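Local coordinates for halotolerant alpha-type carbonic anhydrase (dCA II) (Dunaliella salina, PDB 1Y7W), which catalyses the reversible hydration of carbon dioxide at a zinc site and tolerates high salt, at residues A[78-81]-A[82-86]; A[95-98]-A[99-103]; A[115-119]-A[120-124]; A[211-215]-A[216-220]. One frame throughout, in Å; residues are numbered along the deposited sequence.

Overall arrangement
The four contacts are local turns and junctions of one chain, and their chemistry follows their place. Interaction 1 is a surface loop of backbone carbonyls round a sodium ion, and interaction 3 is a hairpin at the edge of the large sheet, with glycines at the exposed turn and an isoleucine–phenylalanine cluster at the buried end. Interactions 2 and 4 lie nearer the centre and mix turn hydrogen bonds with aliphatic packing. Interaction 4 touches interaction 1, about 10 Å away between centres, through its helix, where Leu78 O meets Lys214 CB, and interaction 2 through its strand, where Val103 CG1 meets Ile211 CD1. Interactions 2 and 3 lie on opposite sides of the chain's centre.

Interaction 1 of 4, residues A[78-81]-A[82-86]; sequences LNVD and GAQAD. With NA (sodium ion), chain C.
A sodium-binding loop is shaped here by a type I beta turn from Asp81 to Gln84, which closes when Gln84 N donates to Asp81 O at 2.9 Å. The aspartate also folds its side chain over the turn: with CG anti to the backbone N (chi1 -175°), OD1 accepts from Ala83 N at 2.9 Å in a nearly straight bond (170°), the N-H arriving from above the carboxylate plane. Aspartate suits this first position because its short side chain brings OD1 to the N-H two residues on, forming an Asx turn. The folded backbone presents Gly82 O and Gln84 O to the sodium ion, at 2.3 and 2.4 Å, and two waters and the carbonyl oxygen of Gly87 complete the site. One of these waters also donates to Ala85 O. Neutral carbonyls are natural ligands for a hard monovalent cation. Behind the turn, Val80 packs its branch across the neck of the loop: CG1 lies 3.6 Å from Gln84 CB and 3.2 Å from Asp86 OD1, and the Val80 and Gln84 side chains cross at about a right angle. The loop precedes strand 89-90 and rests on helix 213-217, where Leu78 touches Val213, Asn79 touches Lys214 and Asp81 touches Thr215.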
loop_
_atom_site.group_PDB
_atom_site.type_symbol
_atom_site.label_atom_id
_atom_site.label_comp_id
_atom_site.label_asym_id
_atom_site.label_seq_id
_atom_site.Cartn_x
_atom_site.Cartn_y
_atom_site.Cartn_z
ATOM N N LEU A 78 -14.113 -6.627 1.881
ATOM C CA LEU A 78 -13.185 -5.743 2.619
ATOM C C LEU A 78 -13.936 -4.794 3.535
ATOM O O LEU A 78 -13.410 -4.395 4.557
ATOM C CB LEU A 78 -12.347 -4.895 1.646
ATOM C CG LEU A 78 -11.516 -5.715 0.676
ATOM C CD1 LEU A 78 -10.832 -4.752 -0.332
ATOM C CD2 LEU A 78 -10.522 -6.562 1.390
ATOM N N ASN A 79 -15.163 -4.428 3.178
ATOM C CA ASN A 79 -15.923 -3.482 3.998
ATOM C C ASN A 79 -17.072 -4.073 4.810
ATOM O O ASN A 79 -18.048 -3.384 5.111
ATOM C CB ASN A 79 -16.439 -2.327 3.106
ATOM C CG ASN A 79 -16.856 -1.119 3.906
ATOM O OD1 ASN A 79 -16.223 -0.759 4.879
ATOM N ND2 ASN A 79 -17.935 -0.471 3.483
ATOM N N VAL A 80 -16.956 -5.352 5.121
ATOM C CA VAL A 80 -17.926 -6.055 5.958
ATOM C C VAL A 80 -17.099 -6.663 7.091
ATOM O O VAL A 80 -16.077 -7.335 6.836
ATOM C CB VAL A 80 -18.700 -7.187 5.155
ATOM C CG1 VAL A 80 -19.665 -7.970 6.101
ATOM C CG2 VAL A 80 -19.507 -6.558 4.041
ATOM N N ASP A 81 -17.524 -6.370 8.330
ATOM C CA ASP A 81 -16.884 -6.880 9.564
ATOM C C ASP A 81 -16.463 -8.318 9.294
ATOM O O ASP A 81 -17.288 -9.157 8.901
ATOM C CB ASP A 81 -17.915 -6.878 10.693
ATOM C CG ASP A 81 -17.333 -7.278 12.059
ATOM O OD1 ASP A 81 -16.344 -7.979 12.171
ATOM O OD2 ASP A 81 -17.943 -6.884 13.051
ATOM N N GLY A 82 -15.179 -8.601 9.508
ATOM C CA GLY A 82 -14.650 -9.938 9.282
ATOM C C GLY A 82 -15.355 -11.048 10.070
ATOM O O GLY A 82 -15.306 -12.188 9.657
ATOM N N ALA A 83 -16.031 -10.708 11.165
ATOM C CA ALA A 83 -16.780 -11.705 11.978
ATOM C C ALA A 83 -18.037 -12.196 11.239
ATOM O O ALA A 83 -18.624 -13.237 11.605
ATOM C CB ALA A 83 -17.201 -11.081 13.324
ATOM N N GLN A 84 -18.444 -11.443 10.211
ATOM C CA GLN A 84 -19.617 -11.719 9.408
ATOM C C GLN A 84 -19.320 -12.699 8.333
ATOM O O GLN A 84 -18.175 -12.852 7.888
ATOM C CB GLN A 84 -20.162 -10.466 8.714
ATOM C CG GLN A 84 -20.680 -9.351 9.639
ATOM C CD GLN A 84 -21.804 -9.798 10.522
ATOM O OE1 GLN A 84 -21.594 -10.213 11.665
ATOM N NE2 GLN A 84 -23.023 -9.719 9.997
ATOM N N ALA A 85 -20.390 -13.360 7.893
ATOM C CA ALA A 85 -20.279 -14.352 6.826
ATOM C C ALA A 85 -19.630 -13.740 5.554
ATOM O O ALA A 85 -18.742 -14.322 4.919
ATOM C CB ALA A 85 -21.683 -14.868 6.480
ATOM N N ASP A 86 -20.074 -12.574 5.140
ATOM C CA ASP A 86 -19.456 -12.065 3.919
ATOM C C ASP A 86 -18.422 -11.002 4.213
ATOM O O ASP A 86 -18.253 -10.064 3.420
ATOM C CB ASP A 86 -20.512 -11.531 2.954
ATOM C CG ASP A 86 -21.641 -10.923 3.663
ATOM O OD1 ASP A 86 -21.372 -10.371 4.761
ATOM O OD2 ASP A 86 -22.792 -11.027 3.138
HETATM NA NA NA C . -15.892 -13.535 7.868
HETATM O O HOH W 1 -16.399 -15.017 6.239
HETATM O O HOH W 2 -13.841 -14.304 7.969
#

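Interaction 2 of 4, residues A[95-98]-A[99-103]; sequences VDLE and QGMKV
Glu98 and Met101 are the ends of a type II beta turn, and with Val95 they carry this contact. Met101 N donates to Glu98 O at 3.0 Å, with the donor tilted 24° from the carbonyl plane, and Met101 CG packs against the same oxygen at 3.5 Å. Gly100 fills the third turn position, whose positive phi would press a side chain against the preceding carbonyl. Glu98 sends its carboxylate away from the turn, where OE1 is bonded by His267. Met101 does the reverse: its flexible chain bends at chi3 (65°) and brings the methyl CE back to Val95 CG2 at 3.8 Å and to Leu97 CD2 at 4.2 Å. An unbranched thioether can bend to reach both branched aliphatic chains, and Ile190 of helix 181-195 touches all three. Val95 also meets Val103, CG2 to CG2 at 3.9 Å, where the two form a non-hydrogen-bonded antiparallel pair with side chains on one face. Beside this apolar cluster, Asp96 N donates to Lys102 O at 2.8 Å, nearly along the C=O axis. The two side chains run side by side, pointing the same way, yet Asp96 OD2 stays 4.3 Å from Lys102 NZ, beyond a salt bridge; the stronger hold on this carboxylate is Gly205 N, which donates to OD1. Leu97 centres an inverse gamma turn, closed by a weak bond from Glu98 N to Asp96 O. Short strands 94-95 and 103-104 are thus joined as an antiparallel hairpin whose connection combines gamma and type II turns.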
loop_
_atom_site.group_PDB
_atom_site.type_symbol
_atom_site.label_atom_id
_atom_site.label_comp_id
_atom_site.label_asym_id
_atom_site.label_seq_id
_atom_site.Cartn_x
_atom_site.Cartn_y
_atom_site.Cartn_z
ATOM N N VAL A 95 4.334 -11.462 9.029
ATOM C CA VAL A 95 4.906 -10.145 8.741
ATOM C C VAL A 95 6.417 -10.321 8.495
ATOM O O VAL A 95 7.041 -11.248 9.039
ATOM C CB VAL A 95 4.618 -9.180 9.899
ATOM C CG1 VAL A 95 5.229 -9.709 11.195
ATOM C CG2 VAL A 95 5.175 -7.785 9.582
ATOM N N ASP A 96 6.980 -9.496 7.617
ATOM C CA ASP A 96 8.418 -9.570 7.371
ATOM C C ASP A 96 9.028 -8.502 8.299
ATOM O O ASP A 96 8.592 -7.314 8.308
ATOM C CB ASP A 96 8.743 -9.255 5.891
ATOM C CG ASP A 96 8.372 -10.416 4.918
ATOM O OD1 ASP A 96 7.943 -11.505 5.390
ATOM O OD2 ASP A 96 8.530 -10.207 3.677
ATOM N N LEU A 97 10.016 -8.907 9.099
ATOM C CA LEU A 97 10.622 -7.955 9.999
ATOM C C LEU A 97 11.778 -7.200 9.327
ATOM O O LEU A 97 12.962 -7.437 9.610
ATOM C CB LEU A 97 11.098 -8.671 11.277
ATOM C CG LEU A 97 9.941 -9.281 12.076
ATOM C CD1 LEU A 97 10.503 -9.822 13.439
ATOM C CD2 LEU A 97 8.808 -8.211 12.314
ATOM N N GLU A 98 11.427 -6.329 8.388
ATOM C CA GLU A 98 12.420 -5.511 7.710
ATOM C C GLU A 98 11.686 -4.314 7.153
ATOM O O GLU A 98 10.470 -4.137 7.365
ATOM C CB GLU A 98 13.109 -6.292 6.570
ATOM C CG GLU A 98 12.153 -6.769 5.462
ATOM C CD GLU A 98 12.875 -7.621 4.396
ATOM O OE1 GLU A 98 14.094 -7.889 4.528
ATOM O OE2 GLU A 98 12.217 -7.994 3.390
ATOM N N GLN A 99 12.421 -3.478 6.455
ATOM C CA GLN A 99 11.819 -2.274 5.851
ATOM C C GLN A 99 10.458 -2.555 5.163
ATOM O O GLN A 99 10.358 -3.533 4.408
ATOM C CB GLN A 99 12.795 -1.715 4.814
ATOM C CG GLN A 99 12.389 -0.347 4.194
ATOM C CD GLN A 99 13.238 -0.016 2.960
ATOM O OE1 GLN A 99 14.200 0.758 3.022
ATOM N NE2 GLN A 99 12.896 -0.606 1.852
ATOM N N GLY A 100 9.432 -1.725 5.449
ATOM C CA GLY A 100 8.123 -1.872 4.824
ATOM C C GLY A 100 7.145 -2.803 5.533
ATOM O O GLY A 100 5.939 -2.715 5.338
ATOM N N MET A 101 7.684 -3.701 6.333
ATOM C CA MET A 101 6.911 -4.653 7.142
ATOM C C MET A 101 5.759 -5.324 6.428
ATOM O O MET A 101 4.610 -5.249 6.858
ATOM C CB MET A 101 6.420 -3.956 8.416
ATOM C CG MET A 101 7.622 -3.601 9.312
ATOM S SD MET A 101 7.188 -3.187 11.032
ATOM C CE MET A 101 6.594 -4.776 11.379
ATOM N N LYS A 102 6.086 -5.939 5.311
ATOM C CA LYS A 102 5.091 -6.603 4.486
ATOM C C LYS A 102 4.351 -7.680 5.266
ATOM O O LYS A 102 4.993 -8.468 5.964
ATOM C CB LYS A 102 5.784 -7.291 3.313
ATOM C CG LYS A 102 4.750 -7.858 2.337
ATOM C CD LYS A 102 5.436 -8.251 1.031
ATOM C CE LYS A 102 6.238 -9.568 1.175
ATOM N NZ LYS A 102 6.717 -10.109 -0.203
ATOM N N VAL A 103 3.031 -7.768 5.063
ATOM C CA VAL A 103 2.196 -8.748 5.723
ATOM C C VAL A 103 1.587 -9.580 4.597
ATOM O O VAL A 103 1.108 -9.030 3.598
ATOM C CB VAL A 103 1.102 -8.081 6.582
ATOM C CG1 VAL A 103 0.072 -9.140 7.133
ATOM C CG2 VAL A 103 1.737 -7.334 7.752
HETATM O O HOH W 3 4.903 -11.479 5.289
#

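Interaction 3 of 4, residues A[115-119]-A[120-124]; sequences IEIGG and TTKSF
Phe124 lays one ring face under Ile115, whose CD1 stands 4.0 Å above the plane, displaced toward the rim, while Ile115 CB approaches CE2 at 3.8 Å. Ile117 comes instead at the edge of the ring, near its plane, with CD1 3.7 Å from CZ. With CG anti to the carbonyl carbon (chi1 -77°), Phe124 swings its ring beside strand 114-117, and both isoleucines cross it at about a right angle. The residues belong to a tight hairpin between strands 114-117 and 120-133. Ile117 and Thr120 pair across a type I' turn, where Gly118 and Gly119 take the positive phi angles that this turn requires. Ile117 N donates to Thr120 O at 2.7 Å, and the return bond runs from Thr120 N to Ile117 O at 3.0 Å. At the next hydrogen-bonded pair, Lys122 N reaches Ile115 O at 2.7 Å, almost straight (173°), and Ile115 N meets Lys122 O in the carbonyl plane. On the other face, the polar Glu116 and Thr121 suit a solvent-facing side. Four cross-strand bonds thus hold a hairpin that passes from an exposed glycine turn to buried Ile115 and Phe124, while Lys122, on the isoleucine face, reaches Glu155 in a salt bridge.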
loop_
_atom_site.group_PDB
_atom_site.type_symbol
_atom_site.label_atom_id
_atom_site.label_comp_id
_atom_site.label_asym_id
_atom_site.label_seq_id
_atom_site.Cartn_x
_atom_site.Cartn_y
_atom_site.Cartn_z
ATOM N N ILE A 115 -13.943 -4.580 -9.662
ATOM C CA ILE A 115 -13.829 -3.302 -10.376
ATOM C C ILE A 115 -14.132 -3.613 -11.832
ATOM O O ILE A 115 -13.666 -4.654 -12.362
ATOM C CB ILE A 115 -12.405 -2.697 -10.311
ATOM C CG1 ILE A 115 -11.968 -2.571 -8.834
ATOM C CG2 ILE A 115 -12.400 -1.267 -11.044
ATOM C CD1 ILE A 115 -10.457 -2.083 -8.694
ATOM N N GLU A 116 -14.905 -2.739 -12.477
ATOM C CA GLU A 116 -15.197 -2.948 -13.877
ATOM C C GLU A 116 -14.111 -2.224 -14.631
ATOM O O GLU A 116 -13.952 -0.998 -14.497
ATOM C CB GLU A 116 -16.559 -2.389 -14.275
ATOM C CG GLU A 116 -16.853 -2.716 -15.731
ATOM C CD GLU A 116 -18.042 -1.949 -16.298
ATOM O OE1 GLU A 116 -17.934 -0.747 -16.399
ATOM O OE2 GLU A 116 -19.059 -2.546 -16.655
ATOM N N ILE A 117 -13.391 -2.987 -15.443
ATOM C CA ILE A 117 -12.264 -2.440 -16.178
ATOM C C ILE A 117 -12.359 -2.766 -17.640
ATOM O O ILE A 117 -12.467 -3.949 -18.042
ATOM C CB ILE A 117 -10.902 -2.955 -15.602
ATOM C CG1 ILE A 117 -10.705 -2.426 -14.175
ATOM C CG2 ILE A 117 -9.724 -2.412 -16.454
ATOM C CD1 ILE A 117 -9.562 -3.103 -13.479
ATOM N N GLY A 118 -12.301 -1.708 -18.436
ATOM C CA GLY A 118 -12.440 -1.854 -19.874
ATOM C C GLY A 118 -13.731 -2.591 -20.199
ATOM O O GLY A 118 -13.742 -3.431 -21.101
ATOM N N GLY A 119 -14.809 -2.292 -19.469
ATOM C CA GLY A 119 -16.083 -2.953 -19.692
ATOM C C GLY A 119 -16.303 -4.346 -19.070
ATOM O O GLY A 119 -17.397 -4.894 -19.150
ATOM N N THR A 120 -15.293 -4.909 -18.414
ATOM C CA THR A 120 -15.417 -6.221 -17.809
ATOM C C THR A 120 -15.298 -6.112 -16.291
ATOM O O THR A 120 -14.342 -5.496 -15.767
ATOM C CB THR A 120 -14.289 -7.157 -18.290
ATOM O OG1 THR A 120 -14.364 -7.315 -19.711
ATOM C CG2 THR A 120 -14.417 -8.532 -17.642
ATOM N N THR A 121 -16.245 -6.718 -15.582
ATOM C CA THR A 121 -16.187 -6.672 -14.132
ATOM C C THR A 121 -15.131 -7.700 -13.693
ATOM O O THR A 121 -15.247 -8.897 -13.987
ATOM C CB THR A 121 -17.569 -6.991 -13.538
ATOM O OG1 THR A 121 -18.498 -5.950 -13.926
ATOM C CG2 THR A 121 -17.509 -7.101 -12.012
ATOM N N LYS A 122 -14.094 -7.250 -12.996
ATOM C CA LYS A 122 -13.089 -8.200 -12.554
ATOM C C LYS A 122 -13.059 -8.312 -11.044
ATOM O O LYS A 122 -13.348 -7.362 -10.335
ATOM C CB LYS A 122 -11.721 -7.794 -13.054
ATOM C CG LYS A 122 -11.553 -7.859 -14.584
ATOM C CD LYS A 122 -10.194 -7.275 -14.939
ATOM C CE LYS A 122 -9.923 -7.306 -16.479
ATOM N NZ LYS A 122 -8.884 -8.303 -16.895
ATOM N N SER A 123 -12.726 -9.493 -10.537
ATOM C CA SER A 123 -12.623 -9.688 -9.066
ATOM C C SER A 123 -11.150 -9.495 -8.681
ATOM O O SER A 123 -10.259 -9.855 -9.467
ATOM C CB SER A 123 -13.050 -11.121 -8.707
ATOM O OG SER A 123 -14.455 -11.219 -8.777
ATOM N N PHE A 124 -10.897 -8.929 -7.498
ATOM C CA PHE A 124 -9.529 -8.707 -7.063
ATOM C C PHE A 124 -9.195 -9.458 -5.782
ATOM O O PHE A 124 -9.962 -9.461 -4.836
ATOM C CB PHE A 124 -9.300 -7.202 -6.896
ATOM C CG PHE A 124 -9.113 -6.529 -8.216
ATOM C CD1 PHE A 124 -7.839 -6.362 -8.750
ATOM C CD2 PHE A 124 -10.233 -6.207 -9.009
ATOM C CE1 PHE A 124 -7.669 -5.873 -10.070
ATOM C CE2 PHE A 124 -10.061 -5.711 -10.341
ATOM C CZ PHE A 124 -8.784 -5.551 -10.844
#

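Interaction 4 of 4, residues A[211-215]-A[216-220]; sequences INVKT and QLLPS
The carboxamide of Gln216 is the flat group that grips the start of helix 213-217, and its oxygen is the working end. OE1 takes the N-H of Asn212 at 2.8 Å, in its own carbonyl plane and almost straight (168°). About the same oxygen gather Ile211 CA at 3.3 Å and the side-chain carbon Ile211 CG2 at 3.7 Å, and the side chains of Ile211 and Gln216 cross at about a right angle. The motif is a strand-to-helix junction: strand 211-212 gives way at Asn212, the N-cap residue, and Gln216 closes the first turn from the helix side. Its own N donates to Asn212 O at 2.7 Å, so the two residues are linked by a pair of opposed bonds. An extended chain beyond CG lets the amide span the turn, which suits the length of glutamine. Ile211 is buried with Leu217, CG2 to CG at 4.1 Å, and Phe182 of helix 181-195 touches Ile211, Gln216 and Leu217 together. Val213 faces Ile88 and Leu90, with Leu218 packing loosely against its CG1. Branched aliphatic chains suit these buried surroundings, since the neighbours Phe182, Ile88 and Leu90 are themselves apolar. Arg249 donates to the carbonyls of Thr215, Leu217 and Leu218. Val213 O accepts two amides at once, Leu217 N at 2.9 Å, tilted 33° from the carbonyl plane, and Leu218 N at 3.1 Å, the second bond marking a wider pi-type turn.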
loop_
_atom_site.group_PDB
_atom_site.type_symbol
_atom_site.label_atom_id
_atom_site.label_comp_id
_atom_site.label_asym_id
_atom_site.label_seq_id
_atom_site.Cartn_x
_atom_site.Cartn_y
_atom_site.Cartn_z
ATOM N N ILE A 211 -6.395 -10.936 10.906
ATOM C CA ILE A 211 -6.749 -9.520 10.788
ATOM C C ILE A 211 -8.128 -9.287 10.156
ATOM O O ILE A 211 -8.400 -9.807 9.071
ATOM C CB ILE A 211 -5.687 -8.844 9.876
ATOM C CG1 ILE A 211 -4.292 -9.016 10.527
ATOM C CG2 ILE A 211 -6.057 -7.373 9.599
ATOM C CD1 ILE A 211 -3.137 -8.480 9.619
ATOM N N ASN A 212 -8.927 -8.459 10.811
ATOM C CA ASN A 212 -10.280 -8.107 10.393
ATOM C C ASN A 212 -10.095 -6.858 9.491
ATOM O O ASN A 212 -9.847 -5.744 9.970
ATOM C CB ASN A 212 -11.087 -7.794 11.671
ATOM C CG ASN A 212 -12.601 -7.595 11.420
ATOM O OD1 ASN A 212 -13.464 -7.963 12.289
ATOM N ND2 ASN A 212 -12.946 -6.985 10.287
ATOM N N VAL A 213 -10.196 -7.058 8.181
ATOM C CA VAL A 213 -9.937 -5.955 7.257
ATOM C C VAL A 213 -10.748 -4.721 7.540
ATOM O O VAL A 213 -10.205 -3.604 7.671
ATOM C CB VAL A 213 -10.135 -6.396 5.786
ATOM C CG1 VAL A 213 -9.837 -5.192 4.829
ATOM C CG2 VAL A 213 -9.152 -7.483 5.455
ATOM N N LYS A 214 -12.055 -4.914 7.664
ATOM C CA LYS A 214 -12.935 -3.791 7.877
ATOM C C LYS A 214 -12.713 -3.048 9.189
ATOM O O LYS A 214 -12.712 -1.792 9.226
ATOM C CB LYS A 214 -14.383 -4.280 7.761
ATOM C CG LYS A 214 -15.447 -3.333 8.319
ATOM C CD LYS A 214 -15.584 -2.108 7.448
ATOM C CE LYS A 214 -17.010 -1.534 7.524
ATOM N NZ LYS A 214 -17.186 -0.908 8.864
ATOM N N THR A 215 -12.533 -3.793 10.273
ATOM C CA THR A 215 -12.364 -3.106 11.549
ATOM C C THR A 215 -10.940 -2.660 11.859
ATOM O O THR A 215 -10.735 -1.676 12.564
ATOM C CB THR A 215 -12.908 -3.992 12.755
ATOM O OG1 THR A 215 -12.041 -5.122 12.962
ATOM C CG2 THR A 215 -14.329 -4.503 12.431
ATOM N N GLN A 216 -9.959 -3.352 11.308
ATOM C CA GLN A 216 -8.607 -2.990 11.635
ATOM C C GLN A 216 -7.837 -2.141 10.629
ATOM O O GLN A 216 -6.932 -1.422 11.032
ATOM C CB GLN A 216 -7.807 -4.258 11.938
ATOM C CG GLN A 216 -8.342 -4.931 13.219
ATOM C CD GLN A 216 -7.536 -6.154 13.578
ATOM O OE1 GLN A 216 -7.659 -7.197 12.934
ATOM N NE2 GLN A 216 -6.677 -6.029 14.614
ATOM N N LEU A 217 -8.195 -2.252 9.343
ATOM C CA LEU A 217 -7.472 -1.554 8.283
ATOM C C LEU A 217 -8.230 -0.432 7.590
ATOM O O LEU A 217 -7.701 0.659 7.488
ATOM C CB LEU A 217 -6.957 -2.568 7.259
ATOM C CG LEU A 217 -6.114 -3.763 7.746
ATOM C CD1 LEU A 217 -5.807 -4.618 6.554
ATOM C CD2 LEU A 217 -4.813 -3.343 8.477
ATOM N N LEU A 218 -9.469 -0.660 7.140
ATOM C CA LEU A 218 -10.172 0.412 6.444
ATOM C C LEU A 218 -10.440 1.569 7.369
ATOM O O LEU A 218 -10.747 1.367 8.553
ATOM C CB LEU A 218 -11.498 -0.064 5.859
ATOM C CG LEU A 218 -11.452 -1.123 4.769
ATOM C CD1 LEU A 218 -12.810 -1.035 4.026
ATOM C CD2 LEU A 218 -10.336 -0.850 3.762
ATOM N N PRO A 219 -10.350 2.815 6.848
ATOM C CA PRO A 219 -10.591 3.965 7.721
ATOM C C PRO A 219 -12.062 4.208 8.007
ATOM O O PRO A 219 -12.933 3.523 7.470
ATOM C CB PRO A 219 -9.937 5.129 6.983
ATOM C CG PRO A 219 -10.002 4.726 5.542
ATOM C CD PRO A 219 -9.841 3.214 5.521
ATOM N N SER A 220 -12.327 5.208 8.845
ATOM C CA SER A 220 -13.688 5.509 9.245
ATOM C C SER A 220 -14.643 6.007 8.156
ATOM O O SER A 220 -15.868 5.911 8.329
ATOM C CB SER A 220 -13.679 6.489 10.428
ATOM O OG SER A 220 -12.870 7.633 10.139
HETATM O O HOH W 4 -13.844 1.039 8.619
#